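Local coordinates for protein rhizavidin (Rhizobium etli, PDB 3EW1) that binds biotin with high affinity as a dimeric member of the avidin family of beta-barrel proteins, at residues S16-N21 with T26-V31; V70-S75 with S81-T86; T86-V91 with E97-W102. All blocks are in the same frame, centred on the assembly; numbering follows the deposited sequence. Where two conformers were deposited one is given.

Contact 1. Residues S16-N21 with T26-V31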
ATOM      1  N   SER B  16       4.413  12.769  11.814  0.50 20.37           N
ATOM      2  CA  SER B  16       4.653  13.475  10.587  0.50 20.51           C
ATOM      3  C   SER B  16       6.146  13.393  10.393  0.50 20.38           C
ATOM      4  O   SER B  16       6.892  13.844  11.254  0.50 20.56           O
ATOM      5  CB  SER B  16       4.228  14.916  10.759  0.50 20.66           C
ATOM      6  OG  SER B  16       2.830  14.991  10.934  0.50 21.49           O
ATOM      7  N   SER B  17       6.606  12.769   9.322  1.00 20.11           N
ATOM      8  CA  SER B  17       8.053  12.540   9.183  1.00 20.11           C
ATOM      9  C   SER B  17       8.501  12.416   7.751  1.00 20.87           C
ATOM     10  O   SER B  17       7.767  11.925   6.897  1.00 20.08           O
ATOM     11  CB  SER B  17       8.470  11.299   9.986  1.00 20.15           C
ATOM     12  OG  SER B  17       7.709  10.151   9.658  1.00 20.87           O
ATOM     13  N   SER B  18       9.739  12.821   7.516  1.00 20.40           N
ATOM     14  CA  SER B  18      10.377  12.769   6.205  1.00 20.18           C
ATOM     15  C   SER B  18      11.481  11.718   6.184  1.00 20.75           C
ATOM     16  O   SER B  18      12.114  11.424   7.235  1.00 21.22           O
ATOM     17  CB  SER B  18      10.975  14.128   5.867  1.00 20.59           C
ATOM     18  OG  SER B  18       9.927  15.096   5.853  1.00 21.38           O
ATOM     19  N   TRP B  19      11.736  11.192   4.992  1.00 20.96           N
ATOM     20  CA  TRP B  19      12.568  10.020   4.772  1.00 21.11           C
ATOM     21  C   TRP B  19      13.252  10.150   3.424  1.00 20.81           C
ATOM     22  O   TRP B  19      12.683  10.758   2.477  1.00 20.76           O
ATOM     23  CB  TRP B  19      11.706   8.747   4.805  1.00 21.27           C
ATOM     24  CG  TRP B  19      10.913   8.651   6.061  1.00 20.43           C
ATOM     25  CD1 TRP B  19       9.722   9.251   6.314  1.00 20.42           C
ATOM     26  CD2 TRP B  19      11.267   7.953   7.275  1.00 20.34           C
ATOM     27  NE1 TRP B  19       9.296   8.961   7.583  1.00 19.77           N
ATOM     28  CE2 TRP B  19      10.239   8.185   8.201  1.00 20.45           C
ATOM     29  CE3 TRP B  19      12.345   7.138   7.651  1.00 20.74           C
ATOM     30  CZ2 TRP B  19      10.241   7.652   9.476  1.00 20.16           C
ATOM     31  CZ3 TRP B  19      12.355   6.608   8.931  1.00 19.24           C
ATOM     32  CH2 TRP B  19      11.314   6.866   9.838  1.00 20.40           C
ATOM     33  N   GLN B  20      14.476   9.625   3.346  1.00 20.50           N
ATOM     34  CA  GLN B  20      15.258   9.581   2.108  1.00 20.41           C
ATOM     35  C   GLN B  20      15.788   8.173   1.885  1.00 20.76           C
ATOM     36  O   GLN B  20      16.395   7.595   2.801  1.00 20.01           O
ATOM     37  CB  GLN B  20      16.434  10.555   2.188  1.00 21.28           C
ATOM     38  CG  GLN B  20      17.200  10.638   0.894  1.00 24.09           C
ATOM     39  CD  GLN B  20      18.525  11.331   1.066  1.00 28.71           C
ATOM     40  OE1 GLN B  20      18.839  12.258   0.333  1.00 30.88           O
ATOM     41  NE2 GLN B  20      19.315  10.883   2.050  1.00 29.52           N
ATOM     42  N   ASN B  21      15.577   7.584   0.707  1.00 20.71           N
ATOM     43  CA  ASN B  21      16.196   6.271   0.438  1.00 21.58           C
ATOM     44  C   ASN B  21      17.588   6.393  -0.193  1.00 22.36           C
ATOM     45  O   ASN B  21      18.074   7.502  -0.436  1.00 20.80           O
ATOM     46  CB  ASN B  21      15.278   5.292  -0.329  1.00 22.09           C
ATOM     47  CG  ASN B  21      15.113   5.638  -1.801  1.00 21.05           C
ATOM     48  OD1 ASN B  21      15.868   6.407  -2.371  1.00 18.83           O
ATOM     49  ND2 ASN B  21      14.074   5.075  -2.426  1.00 20.20           N
ATOM     50  N   THR B  26      12.689  10.717  -1.894  1.00 21.59           N
ATOM     51  CA  THR B  26      12.173  11.151  -0.593  1.00 21.48           C
ATOM     52  C   THR B  26      10.672  10.896  -0.457  1.00 19.78           C
ATOM     53  O   THR B  26       9.914  10.815  -1.464  1.00 20.31           O
ATOM     54  CB  THR B  26      12.466  12.646  -0.345  1.00 21.57           C
ATOM     55  OG1 THR B  26      11.966  13.412  -1.456  1.00 24.71           O
ATOM     56  CG2 THR B  26      13.969  12.887  -0.168  1.00 23.25           C
ATOM     57  N   MET B  27      10.235  10.706   0.775  1.00 19.66           N
ATOM     58  CA  MET B  27       8.830  10.675   1.041  1.00 20.03           C
ATOM     59  C   MET B  27       8.515  11.423   2.314  1.00 19.47           C
ATOM     60  O   MET B  27       9.354  11.492   3.228  1.00 18.30           O
ATOM     61  CB  MET B  27       8.291   9.251   1.062  1.00 20.67           C
ATOM     62  CG  MET B  27       8.782   8.415   2.220  1.00 20.01           C
ATOM     63  SD  MET B  27       8.058   6.744   2.134  1.00 21.91           S
ATOM     64  CE  MET B  27       8.818   5.978   3.560  1.00 19.60           C
ATOM     65  N   ILE B  28       7.342  12.017   2.356  1.00 19.44           N
ATOM     66  CA  ILE B  28       6.872  12.717   3.496  1.00 20.14           C
ATOM     67  C   ILE B  28       5.636  11.997   3.909  1.00 21.33           C
ATOM     68  O   ILE B  28       4.711  11.923   3.103  1.00 21.15           O
ATOM     69  CB  ILE B  28       6.540  14.186   3.166  1.00 19.23           C
ATOM     70  CG1 ILE B  28       7.841  14.885   2.763  1.00 22.00           C
ATOM     71  CG2 ILE B  28       5.871  14.840   4.396  1.00 19.40           C
ATOM     72  CD1 ILE B  28       7.758  16.374   2.330  1.00 21.66           C
ATOM     73  N   ILE B  29       5.585  11.485   5.132  1.00 19.67           N
ATOM     74  CA  ILE B  29       4.433  10.667   5.550  1.00 21.15           C
ATOM     75  C   ILE B  29       3.751  11.189   6.803  1.00 20.38           C
ATOM     76  O   ILE B  29       4.332  11.929   7.594  1.00 22.27           O
ATOM     77  CB  ILE B  29       4.749   9.143   5.711  1.00 21.30           C
ATOM     78  CG1 ILE B  29       5.668   8.865   6.913  1.00 21.78           C
ATOM     79  CG2 ILE B  29       5.278   8.570   4.393  1.00 21.38           C
ATOM     80  CD1 ILE B  29       6.007   7.387   7.073  1.00 22.51           C
ATOM     81  N   GLN B  30       2.480  10.829   6.926  1.00 20.08           N
ATOM     82  CA  GLN B  30       1.687  11.105   8.097  1.00 19.56           C
ATOM     83  C   GLN B  30       1.105   9.784   8.491  1.00 18.03           C
ATOM     84  O   GLN B  30       0.466   9.106   7.680  1.00 18.88           O
ATOM     85  CB  GLN B  30       0.535  12.089   7.819  1.00 19.55           C
ATOM     86  CG  GLN B  30       1.009  13.455   7.385  1.00 21.72           C
ATOM     87  CD  GLN B  30       1.243  13.528   5.874  1.00 27.13           C
ATOM     88  OE1 GLN B  30       0.491  12.935   5.090  1.00 31.93           O
ATOM     89  NE2 GLN B  30       2.247  14.282   5.460  1.00 29.59           N
ATOM     90  N   VAL B  31       1.301   9.393   9.726  1.00 16.66           N
ATOM     91  CA  VAL B  31       0.753   8.166  10.263  1.00 17.37           C
ATOM     92  C   VAL B  31      -0.236   8.553  11.350  1.00 17.29           C
ATOM     93  O   VAL B  31       0.136   9.246  12.293  1.00 18.92           O
ATOM     94  CB  VAL B  31       1.868   7.276  10.881  1.00 16.77           C
ATOM     95  CG1 VAL B  31       1.263   5.983  11.410  1.00 18.71           C
ATOM     96  CG2 VAL B  31       2.988   7.011   9.877  1.00 19.11           C
TER

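Contact 2. Residues V70-S75 with S81-T86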
ATOM      1  N   VAL B  70       2.258   3.589  -4.202  1.00 17.15           N
ATOM      2  CA  VAL B  70       2.312   4.802  -5.020  1.00 17.28           C
ATOM      3  C   VAL B  70       1.894   4.390  -6.425  1.00 17.72           C
ATOM      4  O   VAL B  70       2.410   3.418  -6.958  1.00 17.27           O
ATOM      5  CB  VAL B  70       3.754   5.431  -5.029  1.00 17.51           C
ATOM      6  CG1 VAL B  70       3.884   6.549  -6.026  1.00 18.16           C
ATOM      7  CG2 VAL B  70       4.162   5.935  -3.608  1.00 17.95           C
ATOM      8  N   GLY B  71       0.902   5.094  -6.990  1.00 18.67           N
ATOM      9  CA  GLY B  71       0.590   5.002  -8.433  1.00 18.03           C
ATOM     10  C   GLY B  71       1.355   6.116  -9.150  1.00 19.38           C
ATOM     11  O   GLY B  71       1.491   7.228  -8.610  1.00 19.26           O
ATOM     12  N   TRP B  72       1.875   5.834 -10.349  1.00 18.51           N
ATOM     13  CA  TRP B  72       2.782   6.778 -11.009  1.00 18.51           C
ATOM     14  C   TRP B  72       2.117   7.782 -11.990  1.00 18.97           C
ATOM     15  O   TRP B  72       2.634   8.049 -13.068  1.00 18.72           O
ATOM     16  CB  TRP B  72       3.958   6.026 -11.636  1.00 18.98           C
ATOM     17  CG  TRP B  72       4.838   5.397 -10.535  1.00 17.71           C
ATOM     18  CD1 TRP B  72       4.911   4.065 -10.219  1.00 16.69           C
ATOM     19  CD2 TRP B  72       5.646   6.095  -9.571  1.00 17.53           C
ATOM     20  NE1 TRP B  72       5.781   3.891  -9.135  1.00 18.37           N
ATOM     21  CE2 TRP B  72       6.240   5.122  -8.736  1.00 16.91           C
ATOM     22  CE3 TRP B  72       5.959   7.430  -9.374  1.00 20.03           C
ATOM     23  CZ2 TRP B  72       7.131   5.465  -7.688  1.00 19.30           C
ATOM     24  CZ3 TRP B  72       6.841   7.779  -8.340  1.00 20.51           C
ATOM     25  CH2 TRP B  72       7.388   6.795  -7.492  1.00 18.89           C
ATOM     26  N   ASN B  73       1.010   8.372 -11.553  1.00 19.50           N
ATOM     27  CA  ASN B  73       0.367   9.482 -12.243  1.00 19.76           C
ATOM     28  C   ASN B  73      -0.102  10.501 -11.229  1.00 20.68           C
ATOM     29  O   ASN B  73      -0.920  10.182 -10.384  1.00 22.84           O
ATOM     30  CB  ASN B  73      -0.834   9.015 -13.101  1.00 20.83           C
ATOM     31  CG  ASN B  73      -1.371  10.135 -14.019  1.00 21.54           C
ATOM     32  OD1 ASN B  73      -0.808  11.223 -14.128  1.00 22.97           O
ATOM     33  ND2 ASN B  73      -2.457   9.840 -14.711  1.00 27.37           N
ATOM     34  N   ASN B  74       0.429  11.718 -11.322  1.00 19.79           N
ATOM     35  CA  ASN B  74       0.010  12.848 -10.495  1.00 19.93           C
ATOM     36  C   ASN B  74      -0.566  14.037 -11.335  1.00 20.15           C
ATOM     37  O   ASN B  74      -0.813  15.105 -10.781  1.00 20.06           O
ATOM     38  CB  ASN B  74       1.200  13.294  -9.620  1.00 19.81           C
ATOM     39  CG  ASN B  74       2.382  13.733 -10.452  1.00 19.08           C
ATOM     40  OD1 ASN B  74       2.318  13.748 -11.703  1.00 21.25           O
ATOM     41  ND2 ASN B  74       3.471  14.092  -9.782  1.00 19.83           N
ATOM     42  N   SER B  75      -0.761  13.830 -12.648  1.00 21.52           N
ATOM     43  CA  SER B  75      -1.180  14.858 -13.664  1.00 21.44           C
ATOM     44  C   SER B  75      -0.048  15.768 -14.145  1.00 22.09           C
ATOM     45  O   SER B  75      -0.209  16.607 -15.015  1.00 23.16           O
ATOM     46  CB  SER B  75      -2.420  15.701 -13.255  1.00 22.12           C
ATOM     47  OG  SER B  75      -2.054  16.710 -12.305  1.00 23.63           O
ATOM     48  N   SER B  81       2.276   2.937 -14.120  0.50 17.98           N
ATOM     49  CA  SER B  81       2.797   1.851 -13.308  0.50 17.82           C
ATOM     50  C   SER B  81       2.459   2.115 -11.838  0.50 17.38           C
ATOM     51  O   SER B  81       1.940   3.176 -11.506  0.50 16.62           O
ATOM     52  CB  SER B  81       4.317   1.731 -13.472  0.50 18.38           C
ATOM     53  OG  SER B  81       4.914   2.998 -13.521  0.50 19.38           O
ATOM     54  N   ALA B  82       2.832   1.177 -10.959  1.00 17.81           N
ATOM     55  CA  ALA B  82       2.508   1.295  -9.523  1.00 17.12           C
ATOM     56  C   ALA B  82       3.551   0.555  -8.755  1.00 15.97           C
ATOM     57  O   ALA B  82       3.997  -0.476  -9.216  1.00 16.53           O
ATOM     58  CB  ALA B  82       1.138   0.709  -9.211  1.00 19.53           C
ATOM     59  N   THR B  83       3.896   1.043  -7.556  1.00 16.46           N
ATOM     60  CA  THR B  83       4.882   0.381  -6.709  1.00 16.45           C
ATOM     61  C   THR B  83       4.288   0.173  -5.337  1.00 17.32           C
ATOM     62  O   THR B  83       3.559   1.036  -4.796  1.00 17.22           O
ATOM     63  CB  THR B  83       6.100   1.265  -6.602  1.00 15.77           C
ATOM     64  OG1 THR B  83       6.710   1.461  -7.872  1.00 17.92           O
ATOM     65  CG2 THR B  83       7.139   0.641  -5.715  1.00 14.76           C
ATOM     66  N   GLY B  84       4.628  -0.976  -4.762  1.00 16.97           N
ATOM     67  CA  GLY B  84       4.178  -1.319  -3.438  1.00 17.20           C
ATOM     68  C   GLY B  84       5.427  -1.622  -2.644  1.00 17.03           C
ATOM     69  O   GLY B  84       6.225  -2.443  -3.085  1.00 18.70           O
ATOM     70  N   TRP B  85       5.570  -1.018  -1.467  1.00 17.50           N
ATOM     71  CA  TRP B  85       6.665  -1.330  -0.552  1.00 17.86           C
ATOM     72  C   TRP B  85       6.112  -1.999   0.686  1.00 17.55           C
ATOM     73  O   TRP B  85       5.039  -1.634   1.200  1.00 18.62           O
ATOM     74  CB  TRP B  85       7.388  -0.068  -0.101  1.00 18.01           C
ATOM     75  CG  TRP B  85       8.131   0.776  -1.103  1.00 17.28           C
ATOM     76  CD1 TRP B  85       9.505   0.879  -1.217  1.00 17.06           C
ATOM     77  CD2 TRP B  85       7.588   1.736  -2.004  1.00 18.28           C
ATOM     78  NE1 TRP B  85       9.834   1.829  -2.152  1.00 18.80           N
ATOM     79  CE2 TRP B  85       8.675   2.339  -2.684  1.00 18.99           C
ATOM     80  CE3 TRP B  85       6.278   2.125  -2.327  1.00 18.09           C
ATOM     81  CZ2 TRP B  85       8.509   3.334  -3.643  1.00 18.85           C
ATOM     82  CZ3 TRP B  85       6.116   3.097  -3.305  1.00 18.25           C
ATOM     83  CH2 TRP B  85       7.223   3.705  -3.940  1.00 18.72           C
ATOM     84  N   THR B  86       6.875  -2.949   1.209  1.00 18.32           N
ATOM     85  CA  THR B  86       6.508  -3.620   2.462  1.00 18.05           C
ATOM     86  C   THR B  86       7.792  -3.748   3.273  1.00 18.23           C
ATOM     87  O   THR B  86       8.813  -4.076   2.696  1.00 19.40           O
ATOM     88  CB  THR B  86       5.887  -5.018   2.146  1.00 17.88           C
ATOM     89  OG1 THR B  86       4.939  -4.909   1.065  1.00 20.49           O
ATOM     90  CG2 THR B  86       5.198  -5.584   3.373  1.00 19.52           C
TER

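Contact 3. Residues T86-V91 with E97-W102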
ATOM      1  N   THR B  86       6.875  -2.949   1.209  1.00 18.32           N
ATOM      2  CA  THR B  86       6.508  -3.620   2.462  1.00 18.05           C
ATOM      3  C   THR B  86       7.792  -3.748   3.273  1.00 18.23           C
ATOM      4  O   THR B  86       8.813  -4.076   2.696  1.00 19.40           O
ATOM      5  CB  THR B  86       5.887  -5.018   2.146  1.00 17.88           C
ATOM      6  OG1 THR B  86       4.939  -4.909   1.065  1.00 20.49           O
ATOM      7  CG2 THR B  86       5.198  -5.584   3.373  1.00 19.52           C
ATOM      8  N   GLY B  87       7.746  -3.502   4.587  1.00 17.41           N
ATOM      9  CA  GLY B  87       8.947  -3.651   5.418  1.00 18.73           C
ATOM     10  C   GLY B  87       8.656  -3.228   6.836  1.00 20.23           C
ATOM     11  O   GLY B  87       7.539  -3.382   7.349  1.00 18.73           O
ATOM     12  N   TYR B  88       9.699  -2.746   7.502  1.00 20.33           N
ATOM     13  CA  TYR B  88       9.602  -2.445   8.928  1.00 21.63           C
ATOM     14  C   TYR B  88      10.559  -1.330   9.319  1.00 20.87           C
ATOM     15  O   TYR B  88      11.526  -1.077   8.621  1.00 19.99           O
ATOM     16  CB  TYR B  88       9.940  -3.709   9.723  1.00 23.29           C
ATOM     17  CG  TYR B  88      11.291  -4.328   9.334  1.00 25.22           C
ATOM     18  CD1 TYR B  88      11.394  -5.268   8.295  1.00 26.71           C
ATOM     19  CD2 TYR B  88      12.482  -3.937   9.983  1.00 25.69           C
ATOM     20  CE1 TYR B  88      12.651  -5.806   7.932  1.00 28.29           C
ATOM     21  CE2 TYR B  88      13.715  -4.461   9.629  1.00 26.76           C
ATOM     22  CZ  TYR B  88      13.798  -5.396   8.627  1.00 27.64           C
ATOM     23  OH  TYR B  88      15.024  -5.914   8.311  1.00 29.21           O
ATOM     24  N   ALA B  89      10.232  -0.648  10.408  1.00 21.96           N
ATOM     25  CA  ALA B  89      11.089   0.384  11.017  1.00 21.78           C
ATOM     26  C   ALA B  89      12.046  -0.263  12.008  1.00 22.64           C
ATOM     27  O   ALA B  89      11.641  -1.156  12.751  1.00 22.42           O
ATOM     28  CB  ALA B  89      10.243   1.420  11.735  1.00 22.07           C
ATOM     29  N   GLN B  90      13.310   0.180  12.009  1.00 24.11           N
ATOM     30  CA  GLN B  90      14.241  -0.217  13.075  1.00 24.73           C
ATOM     31  C   GLN B  90      15.222   0.922  13.298  1.00 25.53           C
ATOM     32  O   GLN B  90      15.271   1.879  12.522  1.00 24.07           O
ATOM     33  CB  GLN B  90      14.997  -1.463  12.674  1.00 25.45           C
ATOM     34  CG  GLN B  90      15.787  -1.313  11.387  1.00 26.14           C
ATOM     35  CD  GLN B  90      16.651  -2.535  11.099  1.00 28.96           C
ATOM     36  OE1 GLN B  90      16.470  -3.624  11.691  1.00 30.35           O
ATOM     37  NE2 GLN B  90      17.601  -2.362  10.189  1.00 30.65           N
ATOM     38  N   VAL B  91      15.998   0.823  14.373  1.00 27.21           N
ATOM     39  CA  VAL B  91      16.919   1.874  14.733  1.00 29.42           C
ATOM     40  C   VAL B  91      18.337   1.385  14.455  1.00 30.35           C
ATOM     41  O   VAL B  91      18.649   0.222  14.724  1.00 31.02           O
ATOM     42  CB  VAL B  91      16.732   2.236  16.224  1.00 29.49           C
ATOM     43  CG1 VAL B  91      17.790   3.232  16.692  1.00 30.36           C
ATOM     44  CG2 VAL B  91      15.380   2.849  16.451  1.00 30.68           C
ATOM     45  N   GLU B  97      15.247   3.950  10.558  1.00 21.51           N
ATOM     46  CA  GLU B  97      15.258   3.643   9.113  1.00 22.45           C
ATOM     47  C   GLU B  97      14.102   2.699   8.824  1.00 20.95           C
ATOM     48  O   GLU B  97      13.625   1.982   9.723  1.00 20.87           O
ATOM     49  CB  GLU B  97      16.600   3.043   8.633  1.00 22.94           C
ATOM     50  CG  GLU B  97      16.978   1.711   9.283  1.00 25.29           C
ATOM     51  CD  GLU B  97      18.335   1.121   8.812  1.00 28.11           C
ATOM     52  OE1 GLU B  97      18.656  -0.012   9.270  1.00 32.28           O
ATOM     53  OE2 GLU B  97      19.077   1.770   8.013  1.00 33.23           O
ATOM     54  N   ILE B  98      13.611   2.730   7.586  1.00 20.18           N
ATOM     55  CA  ILE B  98      12.599   1.757   7.198  1.00 18.79           C
ATOM     56  C   ILE B  98      13.198   0.870   6.137  1.00 18.60           C
ATOM     57  O   ILE B  98      13.633   1.362   5.105  1.00 20.44           O
ATOM     58  CB  ILE B  98      11.340   2.466   6.651  1.00 18.33           C
ATOM     59  CG1 ILE B  98      10.798   3.463   7.690  1.00 19.41           C
ATOM     60  CG2 ILE B  98      10.237   1.457   6.275  1.00 20.35           C
ATOM     61  CD1 ILE B  98       9.650   4.399   7.195  1.00 17.26           C
ATOM     62  N   VAL B  99      13.254  -0.425   6.406  1.00 19.35           N
ATOM     63  CA  VAL B  99      13.833  -1.404   5.502  1.00 20.51           C
ATOM     64  C   VAL B  99      12.686  -2.059   4.751  1.00 20.12           C
ATOM     65  O   VAL B  99      11.745  -2.598   5.366  1.00 21.01           O
ATOM     66  CB  VAL B  99      14.636  -2.492   6.273  1.00 20.69           C
ATOM     67  CG1 VAL B  99      15.153  -3.566   5.304  1.00 22.08           C
ATOM     68  CG2 VAL B  99      15.822  -1.874   7.032  1.00 21.94           C
ATOM     69  N   THR B 100      12.750  -1.991   3.420  1.00 20.48           N
ATOM     70  CA  THR B 100      11.627  -2.444   2.579  1.00 19.32           C
ATOM     71  C   THR B 100      12.035  -3.310   1.383  1.00 20.30           C
ATOM     72  O   THR B 100      13.166  -3.213   0.892  1.00 22.19           O
ATOM     73  CB  THR B 100      10.831  -1.246   1.971  1.00 20.10           C
ATOM     74  OG1 THR B 100      11.591  -0.605   0.951  1.00 22.20           O
ATOM     75  CG2 THR B 100      10.349  -0.241   2.994  1.00 20.18           C
ATOM     76  N   SER B 101      11.095  -4.141   0.917  1.00 18.66           N
ATOM     77  CA  SER B 101      11.106  -4.760  -0.447  1.00 19.30           C
ATOM     78  C   SER B 101      10.018  -4.109  -1.196  1.00 19.22           C
ATOM     79  O   SER B 101       9.000  -3.769  -0.594  1.00 19.95           O
ATOM     80  CB  SER B 101      10.781  -6.247  -0.360  1.00 18.58           C
ATOM     81  OG  SER B 101      11.859  -6.900   0.337  1.00 23.14           O
ATOM     82  N   TRP B 102      10.223  -3.953  -2.508  1.00 18.59           N
ATOM     83  CA  TRP B 102       9.188  -3.363  -3.375  1.00 18.99           C
ATOM     84  C   TRP B 102       8.986  -4.195  -4.608  1.00 18.04           C
ATOM     85  O   TRP B 102       9.870  -4.943  -5.065  1.00 18.98           O
ATOM     86  CB  TRP B 102       9.492  -1.903  -3.729  1.00 21.31           C
ATOM     87  CG  TRP B 102      10.856  -1.595  -4.347  1.00 21.17           C
ATOM     88  CD1 TRP B 102      11.964  -1.061  -3.717  1.00 23.42           C
ATOM     89  CD2 TRP B 102      11.227  -1.752  -5.736  1.00 23.15           C
ATOM     90  NE1 TRP B 102      12.993  -0.912  -4.623  1.00 23.39           N
ATOM     91  CE2 TRP B 102      12.572  -1.324  -5.863  1.00 24.59           C
ATOM     92  CE3 TRP B 102      10.571  -2.245  -6.864  1.00 21.90           C
ATOM     93  CZ2 TRP B 102      13.264  -1.367  -7.077  1.00 24.69           C
ATOM     94  CZ3 TRP B 102      11.262  -2.281  -8.086  1.00 23.20           C
ATOM     95  CH2 TRP B 102      12.590  -1.847  -8.180  1.00 23.51           C
TER
HETATM   96  O   HOH W   1       5.835  -4.897  -1.464  1.00 22.54           O

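Contact 1. Residues S16-N21 with T26-V31
Ser17 pairs with Ile29 and Trp19 with Met27 as antiparallel hydrogen-bonded pairs, the two strands running 160° apart in direction, with Ser16, Ser18 and Gln20 facing Gln30, Ile28 and Thr26 at the non-hydrogen-bonded positions between and beyond them. Ile29 N bonds to Ser17 O at 2.8 Å and Trp19 N to Met27 O at 3.0 Å. On the face that carries Trp19, the indole lies back along its own strand: CG stands beside the backbone N (chi1 -54°), which brings the pyrrole edge over toward Ser17. There NE1 donates to Ser17 OG at 2.9 Å, slightly off the ring plane, and this bond helps fix the rotation of the ring. Ile29 comes up from the other strand, its CD1 3.7 Å from Trp19 NE1 and its CG1 beside Ser17 OG, so a hydrocarbon arm borders the polar pair. Met27 reaches up beside the root of the indole, its CG 3.9 Å from Trp19 CB and its thioether chain fully extended beyond.

These two strands form the first hairpin of the avidin barrel, and Trp19, Met27 and Ile29 point into its interior, where they meet Ile98 and Leu57. With an alanine at Trp19, Ser17 OG is likely to lose its indole donor and a gap to open beside Met27 and Ile29. Met27 also touches Tyr41, a biotin-binding residue, while Asn21, another one, has its OD1 held by the backbone N of Ser23 and Ser25. On the outer face Ser18 OG rests 3.7 Å from Ile28 CG1, and Thr26 CG2 meets the aliphatic part of Gln20, while Thr26 OG1 is bonded to Arg44.

Contact 2. Residues V70-S75 with S81-T86
Trp72 meets Thr83 through its pyrrole edge: NE1 donates to Thr83 OG1 at 2.9 Å, nearly straight (172°) and with the oxygen lying in the indole plane. Thr83 presents that hydroxyl because OG1 sits beside its own backbone N (chi1 -63°); its methyl CG2 then lies 3.4 Å above the plane of the Trp85 ring, toward the rim. The threonine thus works between two indoles, polar branch to one and apolar branch to the other. Trp72 and Trp85 cross at about a right angle as side chains, approaching where Trp72 CZ2 comes 4.1 Å from Trp85 CH2. Val70 fills the corner between them, with CG1 over one face of the Trp72 ring and CG2 3.5 Å from Trp85 CZ3.

Backbone bonds hold this cluster in place. Val70 and Thr83 form an antiparallel hydrogen-bonded pair, and Gly71 faces Ala82 at the following non-hydrogen-bonded position. The chain then turns a corner at Trp72, the centre of an inverse gamma turn, yet Trp72 N still reaches Ser81 O at 2.9 Å. Ser81, a biotin-binding residue, lies alongside the base of the indole; in one of its two conformers OG approaches Trp72 CD1 and bonds to Cys79 O. At the other end of the cluster Trp85 NE1 is tied to Asp119, also a biotin-binding residue, and the ring meets Tyr41, consistent with the tryptophan lining of avidin pockets.

Strands 65-71 and 78-92 are hairpin partners in the barrel wall. Strand 54-62 covers Val70 and Trp72 through Tyr55, strand 95-108 continues the sheet beyond strand 78-92, and from the second subunit Asn62 ND2 bonds to Ser81 O while Ile66 packs on Ala82.

Contact 3. Residues T86-V91 with E97-W102
Thr86 pairs with Ser101, Tyr88 with Val99 and Gln90 with Glu97, three successive hydrogen-bonded pairs of an almost exactly antiparallel hairpin (174°), each closed by two N-H to O bonds between backbone N and O. Between the first two, Gly87 CA comes within 3.0 Å of Val99 O, where a side chain would collide with that carbonyl.

On the outer side of the barrel Tyr88 and Val99 lie side by side. Val99 CB sits over one face of the phenol ring, 4.2 Å from its centroid, a CH-pi contact. Next to them Gln90 and Glu97 run extended in the same direction, both with CG between backbone N and carbonyl carbon (chi1 near 60°), which brings their ends together: Gln90 NE2 donates to Glu97 OE1 at 2.7 Å, on the anti side of the carboxylate, the two planes being 14° apart. The second subunit packs Pro112 on Tyr88.

With Gln122 NE2 donating to Glu97 OE2, each carboxylate oxygen has an amide donor, which fixes the rotation of the carboxylate and probably steadies its negative charge although the residue is buried.

Overall arrangement
All three contacts join neighbouring strands of one antiparallel barrel, but they weight its two sides differently. Contact 2 is buried throughout, its Trp85 beside biotin-site residues on the inside while its outer face meets the second subunit. Contact 1 is two-sided: a mostly apolar inner face against a mostly polar, more exposed outer one, with no partner chain. Contact 3 is partly buried, with its amide-carboxylate pair outside and Tyr88 against the second subunit. Contacts 2 and 3 share Thr86 on strand 78-92 and meet where Trp85 touches Thr100 and Trp102. Contacts 1 and 3 meet across the interior, Trp19 and Met27 packing on Ile98, whereas contacts 1 and 2 stay about 5 Å apart at their nearest atoms.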